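Local coordinates for protein 6-phosphogluconolactonase (Shewanella baltica, PDB 3NWP) that probably hydrolyses 6-phosphogluconolactone to 6-phosphogluconate, the second step of the oxidative pentose phosphate pathway, at residues 66-70 and 123-127; 140-146 and 213-219; 159-164 and 176-182. One frame throughout, in Å; residues are numbered along the deposited sequence. Where two conformers were deposited one is given.

Contact 1. Residues 66-70 and 123-127; sequences VYITL and LSNFP
Tyr67 meets Phe126 and Pro127 together, and its two neighbours further along the strand close round the rest of the phenylalanine. The CB of Tyr67 sits over one face of the Phe126 ring, 3.8 Å from the ring centroid and 16° off the normal, which makes it a CH-pi contact. With CG of Tyr67 anti to the carbonyl carbon (chi1 -71°), the phenol ring turns its edge to that same face: the centroids of the Tyr67 and Phe126 rings are 5.4 Å apart and the planes meet at 60°, an edge-to-face pair. The tyrosine ring in turn offers a face to Pro127, whose CD lies 4.1 Å from the Tyr67 centroid in a second CH-pi contact. Ile68 points its side chain away and contributes backbone instead; its carbonyl O lies 3.4 Å from CZ of Phe126, near the ring plane at the edge. Thr69 comes next, with CB 3.5 Å from CE2 of Phe126. Its OG1 stands 3.6 Å from CD2 of Leu123, but the polar partner of this hydroxyl is the carbonyl O of Arg103. The CD2 of Leu123 covers the face of Phe126 opposite Tyr67 CB, so the ring is held between a methyl group of its own turn and a methylene of the strand. A type I beta turn from Leu123 to Phe126, closed by Phe126 N to Leu123 O at 2.8 Å, brings these two side chains together. Pro127 O accepts from Ser40 OG, on the neighbouring strand 39-43. This is the packing of a connecting loop, between helix 112-122 and strand 132-135, against a strand of an alpha/beta sheet, as expected for a Rossmann-like fold.

Contact 2. Residues 140-146 and 213-219; sequences DGHTCSW and AMPIRAV
The indole of Trp146 turns its edge to Pro215, whose carbonyl O lies close to the ring plane, 3.8 Å from CE3 of Trp146. One face of the indole is covered by CB of Cys144, from the same loop. CG2 of Val219 approaches obliquely, 3.9 Å from CZ3 of Trp146, and CB of Ala218 also lies near that corner. The imidazole of His142 has Cys144 O and Asp140 OD1 in plane at its edge: ND1 donates to OD1 at 2.7 Å, and the oxygen uses its syn lone pair. The backbone N of His142 reaches the same OD1 from above the carboxylate, 62° out of its plane, closing an Asx turn. OD1 of Asp140 thus takes two donors from His142, and the ND1 bond restrains the turn of the imidazole. SE of Met214, a selenomethionine, lies over one face of the Arg217 guanidinium.

One direct hydrogen bond links the segments: Ile216 N donates to Gly141 O at 2.9 Å, and its N-H...O angle of 165° shows it to be nearly straight. Gly141 lies against Met214, whose chain bends so that CE comes 3.6 Å from Gly141 CA. A water donates to the carbonyl oxygens of both Asp140 and Ala213, bridging the two segments. Deeper in, Ile216 has CG1 anti to its backbone N (chi1 -174°), which carries CD1 to 3.7 Å from CB of Thr143. Trp146 O, buried beside the Pro215 ring, has no polar partner in the model.

The loop that follows strand 132-135 is thereby packed on the turn of 214-217 and on Ala218 and Val219 of helix 217-220. Helices 153-158 and 180-184 also border the indole, whose NE1 bonds to Leu178 O, while helix 196-206 touches Met214 and Ile216.

Contact 3. Residues 159-164 and 176-182; sequences TQALCV and ITLSKSA
Cys163 and Leu178 form an antiparallel non-hydrogen-bonded pair with CA atoms 4.2 Å apart, and Val164 faces Thr177 in the hydrogen-bonded pair that follows. The latter carries two reciprocal bonds, Val164 N to Thr177 O and Thr177 N to Val164 O, each 2.9 Å long with an angle of 158° at the hydrogen. Beyond the bridges, Ser179 N donates to Leu162 O at 3.0 Å from well above the carbonyl plane, 47° out of it, as the second chain leaves the strand for helix 180-184. CA-H...O contacts from Leu178 and Cys163 accompany these bonds.

Ser179 occupies the N-cap of that helix, and its hydroxyl works in two directions. It accepts from Ala182 N, the capping bond, and donates in the carbonyl plane to Ala161 O at 2.7 Å. A chi1 of 59° sets OG between the backbone N and the carbonyl carbon, where it can serve both. Two residues on, Ser181 OG donates to Thr159 O at 2.8 Å. One water joins Thr159 O to Ser181 N, and another donates to both Gln160 O and Ser181 OG. Thr159 also closes an ST turn, its OG1 accepting from Ala161 N, while its CG2 presses on Ser179 CB at 3.5 Å, tighter than usual for two carbons. The apolar contacts are fewer: Leu162 CD2 lies 3.8 Å from Ala182 CB, and the side chains of Val164 and Thr177 lie side by side, CG2 against CG2, on one face of the hairpin.

Chemically, then, serine hydroxyls and waters take over from backbone pairing where the hairpin ends. They satisfy carbonyls of 159-161 and the amides of Ser181 and Ala182, tying the helix start to the incoming chain by polar bonds.

Along the chain, contact 1 closes before either of the others opens, and contact 3 falls wholly between the two segments of contact 2. Contacts 1 and 3 have centres about 13 Å apart and reach the same mixed sheet, where strands 66-74 and 175-178 are antiparallel neighbours. Contacts 2 and 3, with centres about 14 Å apart, are joined by a hydrogen bond from Ser145 N to Thr177 OG1 and by packing of Trp146 on Lys180. Contacts 1 and 2, about 22 Å between centres, do not touch, their nearest atoms being about 7 Å apart. Segment 176-182 links them, since its Leu178 also packs on Leu70 and Leu123 of contact 1.

Contact 1. Residues 66-70 and 123-127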
ATOM      1  N   VAL A  66       9.024 -14.431  -1.884  1.00 15.99           N
ATOM      2  CA  VAL A  66       8.363 -13.083  -1.904  1.00 15.42           C
ATOM      3  C   VAL A  66       8.402 -12.527  -0.510  1.00 16.42           C
ATOM      4  O   VAL A  66       7.916 -13.173   0.461  1.00 19.74           O
ATOM      5  CB  VAL A  66       6.913 -13.143  -2.431  1.00 16.53           C
ATOM      6  CG1 VAL A  66       6.274 -11.700  -2.393  1.00 16.15           C
ATOM      7  CG2 VAL A  66       6.842 -13.786  -3.818  1.00 16.45           C
ATOM      8  N   TYR A  67       8.952 -11.316  -0.366  1.00 16.63           N
ATOM      9  CA  TYR A  67       8.947 -10.562   0.865  1.00 17.36           C
ATOM     10  C   TYR A  67       7.765  -9.628   0.860  1.00 16.22           C
ATOM     11  O   TYR A  67       7.521  -8.956  -0.146  1.00 17.77           O
ATOM     12  CB  TYR A  67      10.231  -9.746   0.993  1.00 19.45           C
ATOM     13  CG  TYR A  67      11.468 -10.533   1.248  1.00 22.04           C
ATOM     14  CD1 TYR A  67      12.106 -11.199   0.231  1.00 26.27           C
ATOM     15  CD2 TYR A  67      12.077 -10.479   2.502  1.00 33.35           C
ATOM     16  CE1 TYR A  67      13.296 -11.910   0.467  1.00 36.81           C
ATOM     17  CE2 TYR A  67      13.262 -11.172   2.742  1.00 38.92           C
ATOM     18  CZ  TYR A  67      13.851 -11.887   1.715  1.00 40.82           C
ATOM     19  OH  TYR A  67      15.022 -12.587   1.913  1.00 51.38           O
ATOM     20  N   ILE A  68       6.986  -9.596   1.951  1.00 16.35           N
ATOM     21  CA  ILE A  68       5.788  -8.793   2.007  1.00 14.90           C
ATOM     22  C   ILE A  68       5.794  -7.873   3.207  1.00 16.76           C
ATOM     23  O   ILE A  68       6.224  -8.251   4.288  1.00 16.42           O
ATOM     24  CB  ILE A  68       4.532  -9.667   2.102  1.00 15.19           C
ATOM     25  CG1 ILE A  68       4.496 -10.716   0.984  1.00 14.83           C
ATOM     26  CG2 ILE A  68       3.286  -8.759   2.075  1.00 14.14           C
ATOM     27  CD1 ILE A  68       3.273 -11.677   1.038  1.00 16.16           C
ATOM     28  N   THR A  69       5.422  -6.611   3.004  1.00 14.23           N
ATOM     29  CA  THR A  69       5.246  -5.693   4.108  1.00 15.22           C
ATOM     30  C   THR A  69       4.019  -4.800   3.868  1.00 18.14           C
ATOM     31  O   THR A  69       3.275  -4.984   2.897  1.00 15.52           O
ATOM     32  CB  THR A  69       6.527  -4.891   4.422  1.00 17.43           C
ATOM     33  OG1 THR A  69       6.406  -4.280   5.730  1.00 17.59           O
ATOM     34  CG2 THR A  69       6.869  -3.823   3.373  1.00 15.89           C
ATOM     35  N   LEU A  70       3.788  -3.858   4.773  1.00 15.34           N
ATOM     36  CA  LEU A  70       2.635  -2.988   4.805  1.00 15.61           C
ATOM     37  C   LEU A  70       2.976  -1.580   4.347  1.00 15.40           C
ATOM     38  O   LEU A  70       4.076  -1.054   4.624  1.00 15.01           O
ATOM     39  CB  LEU A  70       2.120  -2.887   6.266  1.00 16.67           C
ATOM     40  CG  LEU A  70       1.784  -4.217   6.951  1.00 18.50           C
ATOM     41  CD1 LEU A  70       1.449  -4.010   8.437  1.00 18.57           C
ATOM     42  CD2 LEU A  70       0.625  -4.895   6.214  1.00 19.69           C
ATOM     43  N   LEU A 123      13.326  -3.430   7.515  1.00 29.60           N
ATOM     44  CA  LEU A 123      13.076  -3.567   6.084  1.00 34.27           C
ATOM     45  C   LEU A 123      14.300  -3.369   5.194  1.00 43.04           C
ATOM     46  O   LEU A 123      14.206  -3.567   3.967  1.00 40.77           O
ATOM     47  CB  LEU A 123      12.067  -2.518   5.639  1.00 29.33           C
ATOM     48  CG  LEU A 123      10.675  -2.616   6.295  1.00 24.19           C
ATOM     49  CD1 LEU A 123       9.832  -1.422   5.764  1.00 24.64           C
ATOM     50  CD2 LEU A 123       9.944  -3.943   6.065  1.00 27.34           C
ATOM     51  N   SER A 124      15.424  -2.943   5.784  1.00 44.30           N
ATOM     52  CA  SER A 124      16.613  -2.561   5.000  1.00 46.33           C
ATOM     53  C   SER A 124      17.055  -3.687   4.061  1.00 44.21           C
ATOM     54  O   SER A 124      17.611  -3.391   2.994  1.00 43.92           O
ATOM     55  CB  SER A 124      17.788  -2.132   5.904  1.00 45.19           C
ATOM     56  OG  SER A 124      17.528  -0.866   6.454  1.00 58.41           O
ATOM     57  N   ASN A 125      16.770  -4.927   4.475  1.00 40.85           N
ATOM     58  CA  ASN A 125      16.883  -6.165   3.703  1.00 40.90           C
ATOM     59  C   ASN A 125      15.847  -6.549   2.618  1.00 38.62           C
ATOM     60  O   ASN A 125      16.067  -7.518   1.891  1.00 34.86           O
ATOM     61  CB  ASN A 125      16.855  -7.332   4.690  1.00 45.79           C
ATOM     62  N   PHE A 126      14.692  -5.880   2.535  1.00 30.81           N
ATOM     63  CA  PHE A 126      13.719  -6.211   1.486  1.00 26.97           C
ATOM     64  C   PHE A 126      14.309  -5.833   0.156  1.00 24.69           C
ATOM     65  O   PHE A 126      14.963  -4.784   0.082  1.00 25.22           O
ATOM     66  CB  PHE A 126      12.428  -5.379   1.602  1.00 22.81           C
ATOM     67  CG  PHE A 126      11.374  -5.974   2.441  1.00 20.24           C
ATOM     68  CD1 PHE A 126      11.691  -6.591   3.631  1.00 30.35           C
ATOM     69  CD2 PHE A 126      10.089  -6.099   1.967  1.00 26.88           C
ATOM     70  CE1 PHE A 126      10.708  -7.163   4.402  1.00 30.81           C
ATOM     71  CE2 PHE A 126       9.106  -6.661   2.747  1.00 24.10           C
ATOM     72  CZ  PHE A 126       9.417  -7.216   3.930  1.00 24.98           C
ATOM     73  N   PRO A 127      14.009  -6.608  -0.898  1.00 24.11           N
ATOM     74  CA  PRO A 127      14.331  -6.214  -2.253  1.00 24.23           C
ATOM     75  C   PRO A 127      13.699  -4.863  -2.589  1.00 22.98           C
ATOM     76  O   PRO A 127      12.481  -4.678  -2.404  1.00 23.17           O
ATOM     77  CB  PRO A 127      13.714  -7.317  -3.123  1.00 27.39           C
ATOM     78  CG  PRO A 127      13.630  -8.479  -2.241  1.00 27.06           C
ATOM     79  CD  PRO A 127      13.397  -7.968  -0.871  1.00 23.61           C
TER

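Contact 2. Residues 140-146 and 213-219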
ATOM      1  N   ASP A 140     -10.838  11.356   2.038  1.00 22.70           N
ATOM      2  CA  ASP A 140     -10.106  12.606   2.168  1.00 20.96           C
ATOM      3  C   ASP A 140      -8.922  12.783   1.197  1.00 21.67           C
ATOM      4  O   ASP A 140      -8.179  13.751   1.284  1.00 24.44           O
ATOM      5  CB  ASP A 140      -9.594  12.781   3.633  1.00 23.20           C
ATOM      6  CG  ASP A 140      -8.589  11.711   4.038  1.00 24.06           C
ATOM      7  OD1 ASP A 140      -8.450  10.722   3.308  1.00 20.84           O
ATOM      8  OD2 ASP A 140      -7.986  11.794   5.152  1.00 25.02           O
ATOM      9  N   GLY A 141      -8.711  11.785   0.322  1.00 20.25           N
ATOM     10  CA  GLY A 141      -7.533  11.775  -0.536  1.00 18.86           C
ATOM     11  C   GLY A 141      -6.218  11.283   0.020  1.00 16.65           C
ATOM     12  O   GLY A 141      -5.211  11.358  -0.684  1.00 18.25           O
ATOM     13  N   HIS A 142      -6.222  10.794   1.269  1.00 18.09           N
ATOM     14  CA  HIS A 142      -5.021  10.202   1.853  1.00 17.51           C
ATOM     15  C   HIS A 142      -4.720   8.871   1.187  1.00 17.67           C
ATOM     16  O   HIS A 142      -5.631   8.232   0.622  1.00 17.29           O
ATOM     17  CB  HIS A 142      -5.102  10.031   3.397  1.00 17.07           C
ATOM     18  CG  HIS A 142      -5.671   8.745   3.891  1.00 16.54           C
ATOM     19  ND1 HIS A 142      -7.012   8.560   4.146  1.00 18.78           N
ATOM     20  CD2 HIS A 142      -5.055   7.582   4.230  1.00 19.52           C
ATOM     21  CE1 HIS A 142      -7.201   7.335   4.620  1.00 21.97           C
ATOM     22  NE2 HIS A 142      -6.031   6.722   4.679  1.00 21.37           N
ATOM     23  N   THR A 143      -3.454   8.480   1.245  1.00 14.31           N
ATOM     24  CA  THR A 143      -3.017   7.134   0.896  1.00 14.28           C
ATOM     25  C   THR A 143      -1.935   6.765   1.898  1.00 14.98           C
ATOM     26  O   THR A 143      -1.447   7.608   2.632  1.00 15.54           O
ATOM     27  CB  THR A 143      -2.533   7.055  -0.557  1.00 15.50           C
ATOM     28  OG1 THR A 143      -2.281   5.685  -0.888  1.00 15.69           O
ATOM     29  CG2 THR A 143      -1.229   7.836  -0.808  1.00 15.40           C
ATOM     30  N   CYS A 144      -1.591   5.487   1.986  1.00 14.37           N
ATOM     31  CA  CYS A 144      -0.691   5.054   3.096  1.00 15.93           C
ATOM     32  C   CYS A 144      -1.224   5.671   4.381  1.00 15.97           C
ATOM     33  O   CYS A 144      -2.445   5.616   4.632  1.00 17.67           O
ATOM     34  CB  CYS A 144       0.770   5.367   2.808  1.00 15.68           C
ATOM     35  SG  CYS A 144       1.360   4.598   1.259  1.00 17.64           S
ATOM     36  N   SER A 145      -0.350   6.212   5.259  1.00 16.68           N
ATOM     37  CA  SER A 145      -0.801   7.107   6.327  1.00 15.05           C
ATOM     38  C   SER A 145      -0.264   8.518   6.090  1.00 15.42           C
ATOM     39  O   SER A 145       0.171   9.218   7.031  1.00 17.56           O
ATOM     40  CB  SER A 145      -0.526   6.563   7.764  1.00 16.00           C
ATOM     41  OG  SER A 145      -1.498   5.585   8.123  1.00 17.69           O
ATOM     42  N   TRP A 146      -0.315   8.945   4.831  1.00 15.59           N
ATOM     43  CA  TRP A 146      -0.012  10.304   4.407  1.00 14.77           C
ATOM     44  C   TRP A 146      -1.288  11.091   4.486  1.00 17.48           C
ATOM     45  O   TRP A 146      -2.108  11.078   3.575  1.00 19.48           O
ATOM     46  CB  TRP A 146       0.534  10.378   2.960  1.00 15.95           C
ATOM     47  CG  TRP A 146       1.678   9.487   2.587  1.00 15.16           C
ATOM     48  CD1 TRP A 146       2.514   8.731   3.413  1.00 16.08           C
ATOM     49  CD2 TRP A 146       2.071   9.187   1.246  1.00 13.68           C
ATOM     50  NE1 TRP A 146       3.400   8.011   2.644  1.00 15.55           N
ATOM     51  CE2 TRP A 146       3.117   8.240   1.309  1.00 14.90           C
ATOM     52  CE3 TRP A 146       1.606   9.595  -0.007  1.00 15.54           C
ATOM     53  CZ2 TRP A 146       3.724   7.743   0.165  1.00 15.44           C
ATOM     54  CZ3 TRP A 146       2.226   9.072  -1.148  1.00 15.86           C
ATOM     55  CH2 TRP A 146       3.239   8.143  -1.043  1.00 15.66           C
ATOM     56  N   ALA A 213      -3.217  18.889  -0.084  1.00 19.33           N
ATOM     57  CA  ALA A 213      -4.658  18.750   0.083  1.00 20.66           C
ATOM     58  C   ALA A 213      -5.111  17.264  -0.046  1.00 18.88           C
ATOM     59  O   ALA A 213      -5.970  16.805   0.721  1.00 22.01           O
ATOM     60  CB  ALA A 213      -5.393  19.616  -0.978  1.00 22.02           C
HETATM   61  N   MSE A 214      -4.551  16.568  -1.017  1.00 19.69           N
HETATM   62  CA  MSE A 214      -4.899  15.136  -1.281  1.00 17.04           C
HETATM   63  C   MSE A 214      -3.622  14.363  -1.593  1.00 17.77           C
HETATM   64  O   MSE A 214      -3.157  14.340  -2.740  1.00 16.11           O
HETATM   65  CB  MSE A 214      -5.894  15.029  -2.445  1.00 19.19           C
HETATM   66  CG  MSE A 214      -7.266  15.650  -2.166  1.00 17.38           C
HETATM   67 SE   MSE A 214      -8.545  15.463  -3.526  0.75 17.55          SE
HETATM   68  CE  MSE A 214      -8.950  13.770  -3.184  1.00 16.93           C
ATOM     69  N   PRO A 215      -3.025  13.724  -0.568  1.00 16.86           N
ATOM     70  CA  PRO A 215      -1.692  13.128  -0.760  1.00 15.63           C
ATOM     71  C   PRO A 215      -1.571  11.969  -1.795  1.00 13.74           C
ATOM     72  O   PRO A 215      -0.484  11.738  -2.307  1.00 15.93           O
ATOM     73  CB  PRO A 215      -1.326  12.686   0.653  1.00 16.82           C
ATOM     74  CG  PRO A 215      -2.013  13.728   1.540  1.00 17.75           C
ATOM     75  CD  PRO A 215      -3.356  13.888   0.863  1.00 18.69           C
ATOM     76  N   ILE A 216      -2.693  11.337  -2.135  1.00 16.10           N
ATOM     77  CA  ILE A 216      -2.736  10.391  -3.244  1.00 15.23           C
ATOM     78  C   ILE A 216      -2.152  11.023  -4.535  1.00 15.60           C
ATOM     79  O   ILE A 216      -1.595  10.354  -5.376  1.00 15.45           O
ATOM     80  CB  ILE A 216      -4.147   9.816  -3.432  1.00 16.90           C
ATOM     81  CG1 ILE A 216      -4.155   8.712  -4.501  1.00 15.91           C
ATOM     82  CG2 ILE A 216      -5.135  10.910  -3.927  1.00 17.23           C
ATOM     83  CD1 ILE A 216      -3.266   7.459  -4.168  1.00 16.40           C
ATOM     84  N   ARG A 217      -2.296  12.361  -4.671  1.00 15.27           N
ATOM     85  CA  ARG A 217      -1.709  13.006  -5.817  1.00 15.81           C
ATOM     86  C   ARG A 217      -0.220  12.844  -5.979  1.00 15.99           C
ATOM     87  O   ARG A 217       0.296  12.945  -7.085  1.00 16.85           O
ATOM     88  CB  ARG A 217      -2.075  14.529  -5.793  1.00 16.17           C
ATOM     89  CG  ARG A 217      -3.571  14.781  -5.934  1.00 19.24           C
ATOM     90  CD  ARG A 217      -3.951  16.208  -5.537  1.00 17.99           C
ATOM     91  NE  ARG A 217      -5.322  16.524  -5.885  1.00 19.90           N
ATOM     92  CZ  ARG A 217      -6.026  17.533  -5.360  1.00 20.13           C
ATOM     93  NH1 ARG A 217      -5.491  18.266  -4.373  1.00 21.09           N
ATOM     94  NH2 ARG A 217      -7.276  17.790  -5.775  1.00 20.52           N
ATOM     95  N   ALA A 218       0.512  12.614  -4.872  1.00 15.86           N
ATOM     96  CA  ALA A 218       1.943  12.379  -4.987  1.00 16.21           C
ATOM     97  C   ALA A 218       2.277  11.136  -5.801  1.00 16.89           C
ATOM     98  O   ALA A 218       3.299  11.087  -6.478  1.00 18.69           O
ATOM     99  CB  ALA A 218       2.611  12.314  -3.591  1.00 17.69           C
ATOM    100  N   VAL A 219       1.358  10.168  -5.776  1.00 16.73           N
ATOM    101  CA  VAL A 219       1.430   8.956  -6.587  1.00 15.14           C
ATOM    102  C   VAL A 219       0.852   9.174  -8.002  1.00 15.15           C
ATOM    103  O   VAL A 219       1.477   8.810  -8.990  1.00 16.39           O
ATOM    104  CB  VAL A 219       0.688   7.808  -5.884  1.00 15.42           C
ATOM    105  CG1 VAL A 219       0.525   6.599  -6.796  1.00 19.09           C
ATOM    106  CG2 VAL A 219       1.453   7.406  -4.586  1.00 17.11           C
TER
HETATM  107  O   HOH W   1      -8.912  16.234   1.693  1.00 31.40           O

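Contact 3. Residues 159-164 and 176-182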
ATOM      1  N   THR A 159      11.169  12.799   3.253  1.00 18.17           N
ATOM      2  CA  THR A 159      12.205  12.029   3.911  1.00 17.57           C
ATOM      3  C   THR A 159      12.826  11.006   2.990  1.00 20.15           C
ATOM      4  O   THR A 159      12.171  10.519   2.043  1.00 18.79           O
ATOM      5  CB  THR A 159      11.700  11.362   5.165  1.00 20.71           C
ATOM      6  OG1 THR A 159      12.817  10.842   5.908  1.00 19.19           O
ATOM      7  CG2 THR A 159      10.731  10.174   4.862  1.00 18.52           C
ATOM      8  N   GLN A 160      14.095  10.697   3.234  1.00 20.34           N
ATOM      9  CA  GLN A 160      14.710   9.510   2.628  1.00 18.06           C
ATOM     10  C   GLN A 160      14.628   8.295   3.484  1.00 18.23           C
ATOM     11  O   GLN A 160      14.976   7.197   3.008  1.00 19.92           O
ATOM     12  CB  GLN A 160      16.180   9.831   2.271  1.00 21.79           C
ATOM     13  CG  GLN A 160      16.346  10.893   1.190  1.00 21.92           C
ATOM     14  CD  GLN A 160      15.836  10.385  -0.154  1.00 29.62           C
ATOM     15  OE1 GLN A 160      14.954  10.975  -0.750  1.00 34.15           O
ATOM     16  NE2 GLN A 160      16.282   9.218  -0.528  1.00 29.94           N
ATOM     17  N   ALA A 161      14.135   8.399   4.733  1.00 17.67           N
ATOM     18  CA  ALA A 161      13.940   7.214   5.542  1.00 17.80           C
ATOM     19  C   ALA A 161      12.831   6.353   4.941  1.00 17.65           C
ATOM     20  O   ALA A 161      11.925   6.875   4.304  1.00 18.63           O
ATOM     21  CB  ALA A 161      13.563   7.569   6.980  1.00 20.16           C
ATOM     22  N   LEU A 162      12.895   5.068   5.156  1.00 16.94           N
ATOM     23  CA  LEU A 162      11.881   4.183   4.595  1.00 17.50           C
ATOM     24  C   LEU A 162      10.507   4.327   5.237  1.00 18.18           C
ATOM     25  O   LEU A 162       9.496   4.073   4.584  1.00 17.87           O
ATOM     26  CB  LEU A 162      12.334   2.710   4.662  1.00 18.25           C
ATOM     27  CG  LEU A 162      13.496   2.359   3.712  1.00 25.78           C
ATOM     28  CD1 LEU A 162      13.837   0.880   4.069  1.00 25.21           C
ATOM     29  CD2 LEU A 162      13.129   2.476   2.211  1.00 26.33           C
ATOM     30  N   CYS A 163      10.469   4.669   6.532  1.00 18.17           N
ATOM     31  CA  CYS A 163       9.186   4.857   7.208  1.00 19.83           C
ATOM     32  C   CYS A 163       9.307   5.902   8.297  1.00 20.94           C
ATOM     33  O   CYS A 163      10.394   6.139   8.846  1.00 21.41           O
ATOM     34  CB  CYS A 163       8.611   3.571   7.684  1.00 23.47           C
ATOM     35  SG  CYS A 163       9.684   2.617   8.716  1.00 25.65           S
ATOM     36  N   VAL A 164       8.180   6.545   8.556  1.00 17.26           N
ATOM     37  CA  VAL A 164       8.104   7.620   9.527  1.00 19.82           C
ATOM     38  C   VAL A 164       6.794   7.549  10.250  1.00 18.31           C
ATOM     39  O   VAL A 164       5.837   6.927   9.771  1.00 17.52           O
ATOM     40  CB  VAL A 164       8.265   8.995   8.932  1.00 22.02           C
ATOM     41  CG1 VAL A 164       9.651   9.157   8.262  1.00 27.12           C
ATOM     42  CG2 VAL A 164       7.127   9.365   7.998  1.00 22.75           C
ATOM     43  N   ILE A 176       2.456   4.483  11.653  0.50 14.47           N
ATOM     44  CA  ILE A 176       3.721   4.417  10.949  0.50 14.24           C
ATOM     45  C   ILE A 176       3.339   4.293   9.480  0.50 13.82           C
ATOM     46  O   ILE A 176       2.331   3.677   9.130  0.50 14.16           O
ATOM     47  CB  ILE A 176       4.544   3.250  11.472  0.50 15.50           C
ATOM     48  CG1 ILE A 176       5.907   3.190  10.837  0.50 18.12           C
ATOM     49  CG2 ILE A 176       3.818   1.930  11.316  0.50 21.31           C
ATOM     50  CD1 ILE A 176       6.931   2.611  11.816  0.50 16.18           C
ATOM     51  N   THR A 177       4.133   4.910   8.639  1.00 15.35           N
ATOM     52  CA  THR A 177       3.895   4.832   7.201  1.00 15.43           C
ATOM     53  C   THR A 177       5.190   4.645   6.463  1.00 15.05           C
ATOM     54  O   THR A 177       6.210   5.277   6.777  1.00 16.12           O
ATOM     55  CB  THR A 177       3.168   6.103   6.723  1.00 15.03           C
ATOM     56  OG1 THR A 177       2.687   5.912   5.361  1.00 15.34           O
ATOM     57  CG2 THR A 177       4.040   7.362   6.750  1.00 16.30           C
ATOM     58  N   LEU A 178       5.131   3.926   5.359  1.00 14.34           N
ATOM     59  CA  LEU A 178       6.217   4.028   4.400  1.00 12.77           C
ATOM     60  C   LEU A 178       6.212   5.442   3.842  1.00 15.09           C
ATOM     61  O   LEU A 178       5.197   6.079   3.681  1.00 14.82           O
ATOM     62  CB  LEU A 178       6.112   2.959   3.283  1.00 14.57           C
ATOM     63  CG  LEU A 178       6.172   1.498   3.680  1.00 17.91           C
ATOM     64  CD1 LEU A 178       6.355   0.569   2.415  1.00 17.34           C
ATOM     65  CD2 LEU A 178       7.205   1.180   4.749  1.00 21.31           C
ATOM     66  N   SER A 179       7.394   5.932   3.503  1.00 14.89           N
ATOM     67  CA  SER A 179       7.579   7.249   2.950  1.00 14.43           C
ATOM     68  C   SER A 179       7.253   7.300   1.465  1.00 13.22           C
ATOM     69  O   SER A 179       7.200   6.280   0.811  1.00 14.58           O
ATOM     70  CB  SER A 179       9.024   7.707   3.116  1.00 15.18           C
ATOM     71  OG  SER A 179       9.919   6.809   2.479  1.00 16.87           O
ATOM     72  N   LYS A 180       7.026   8.502   0.955  0.70 13.57           N
ATOM     73  CA  LYS A 180       6.894   8.663  -0.490  0.70 14.09           C
ATOM     74  C   LYS A 180       8.110   8.130  -1.221  0.70 15.70           C
ATOM     75  O   LYS A 180       7.992   7.403  -2.242  0.70 14.91           O
ATOM     76  CB  LYS A 180       6.622  10.114  -0.851  0.70 15.11           C
ATOM     77  CG  LYS A 180       6.334  10.359  -2.326  0.70 16.97           C
ATOM     78  CD  LYS A 180       6.585  11.823  -2.702  0.70 16.72           C
ATOM     79  CE  LYS A 180       8.053  12.113  -2.933  0.70 24.45           C
ATOM     80  NZ  LYS A 180       8.267  13.584  -3.143  0.70 33.07           N
ATOM     81  N   SER A 181       9.301   8.475  -0.763  1.00 15.98           N
ATOM     82  CA  SER A 181      10.493   8.014  -1.453  1.00 16.72           C
ATOM     83  C   SER A 181      10.526   6.480  -1.523  1.00 17.24           C
ATOM     84  O   SER A 181      10.888   5.898  -2.568  1.00 18.68           O
ATOM     85  CB  SER A 181      11.766   8.587  -0.822  1.00 18.20           C
ATOM     86  OG  SER A 181      11.861   8.224   0.503  1.00 19.74           O
ATOM     87  N   ALA A 182      10.120   5.812  -0.445  1.00 15.42           N
ATOM     88  CA  ALA A 182      10.059   4.330  -0.439  1.00 15.11           C
ATOM     89  C   ALA A 182       8.998   3.814  -1.410  1.00 14.97           C
ATOM     90  O   ALA A 182       9.235   2.879  -2.188  1.00 15.73           O
ATOM     91  CB  ALA A 182       9.743   3.803   0.985  1.00 16.35           C
TER
HETATM   92  O   HOH W   2       9.627  10.684   1.130  1.00 11.04           O
HETATM   93  O   HOH W   3      13.006   5.830   1.312  1.00 17.60           O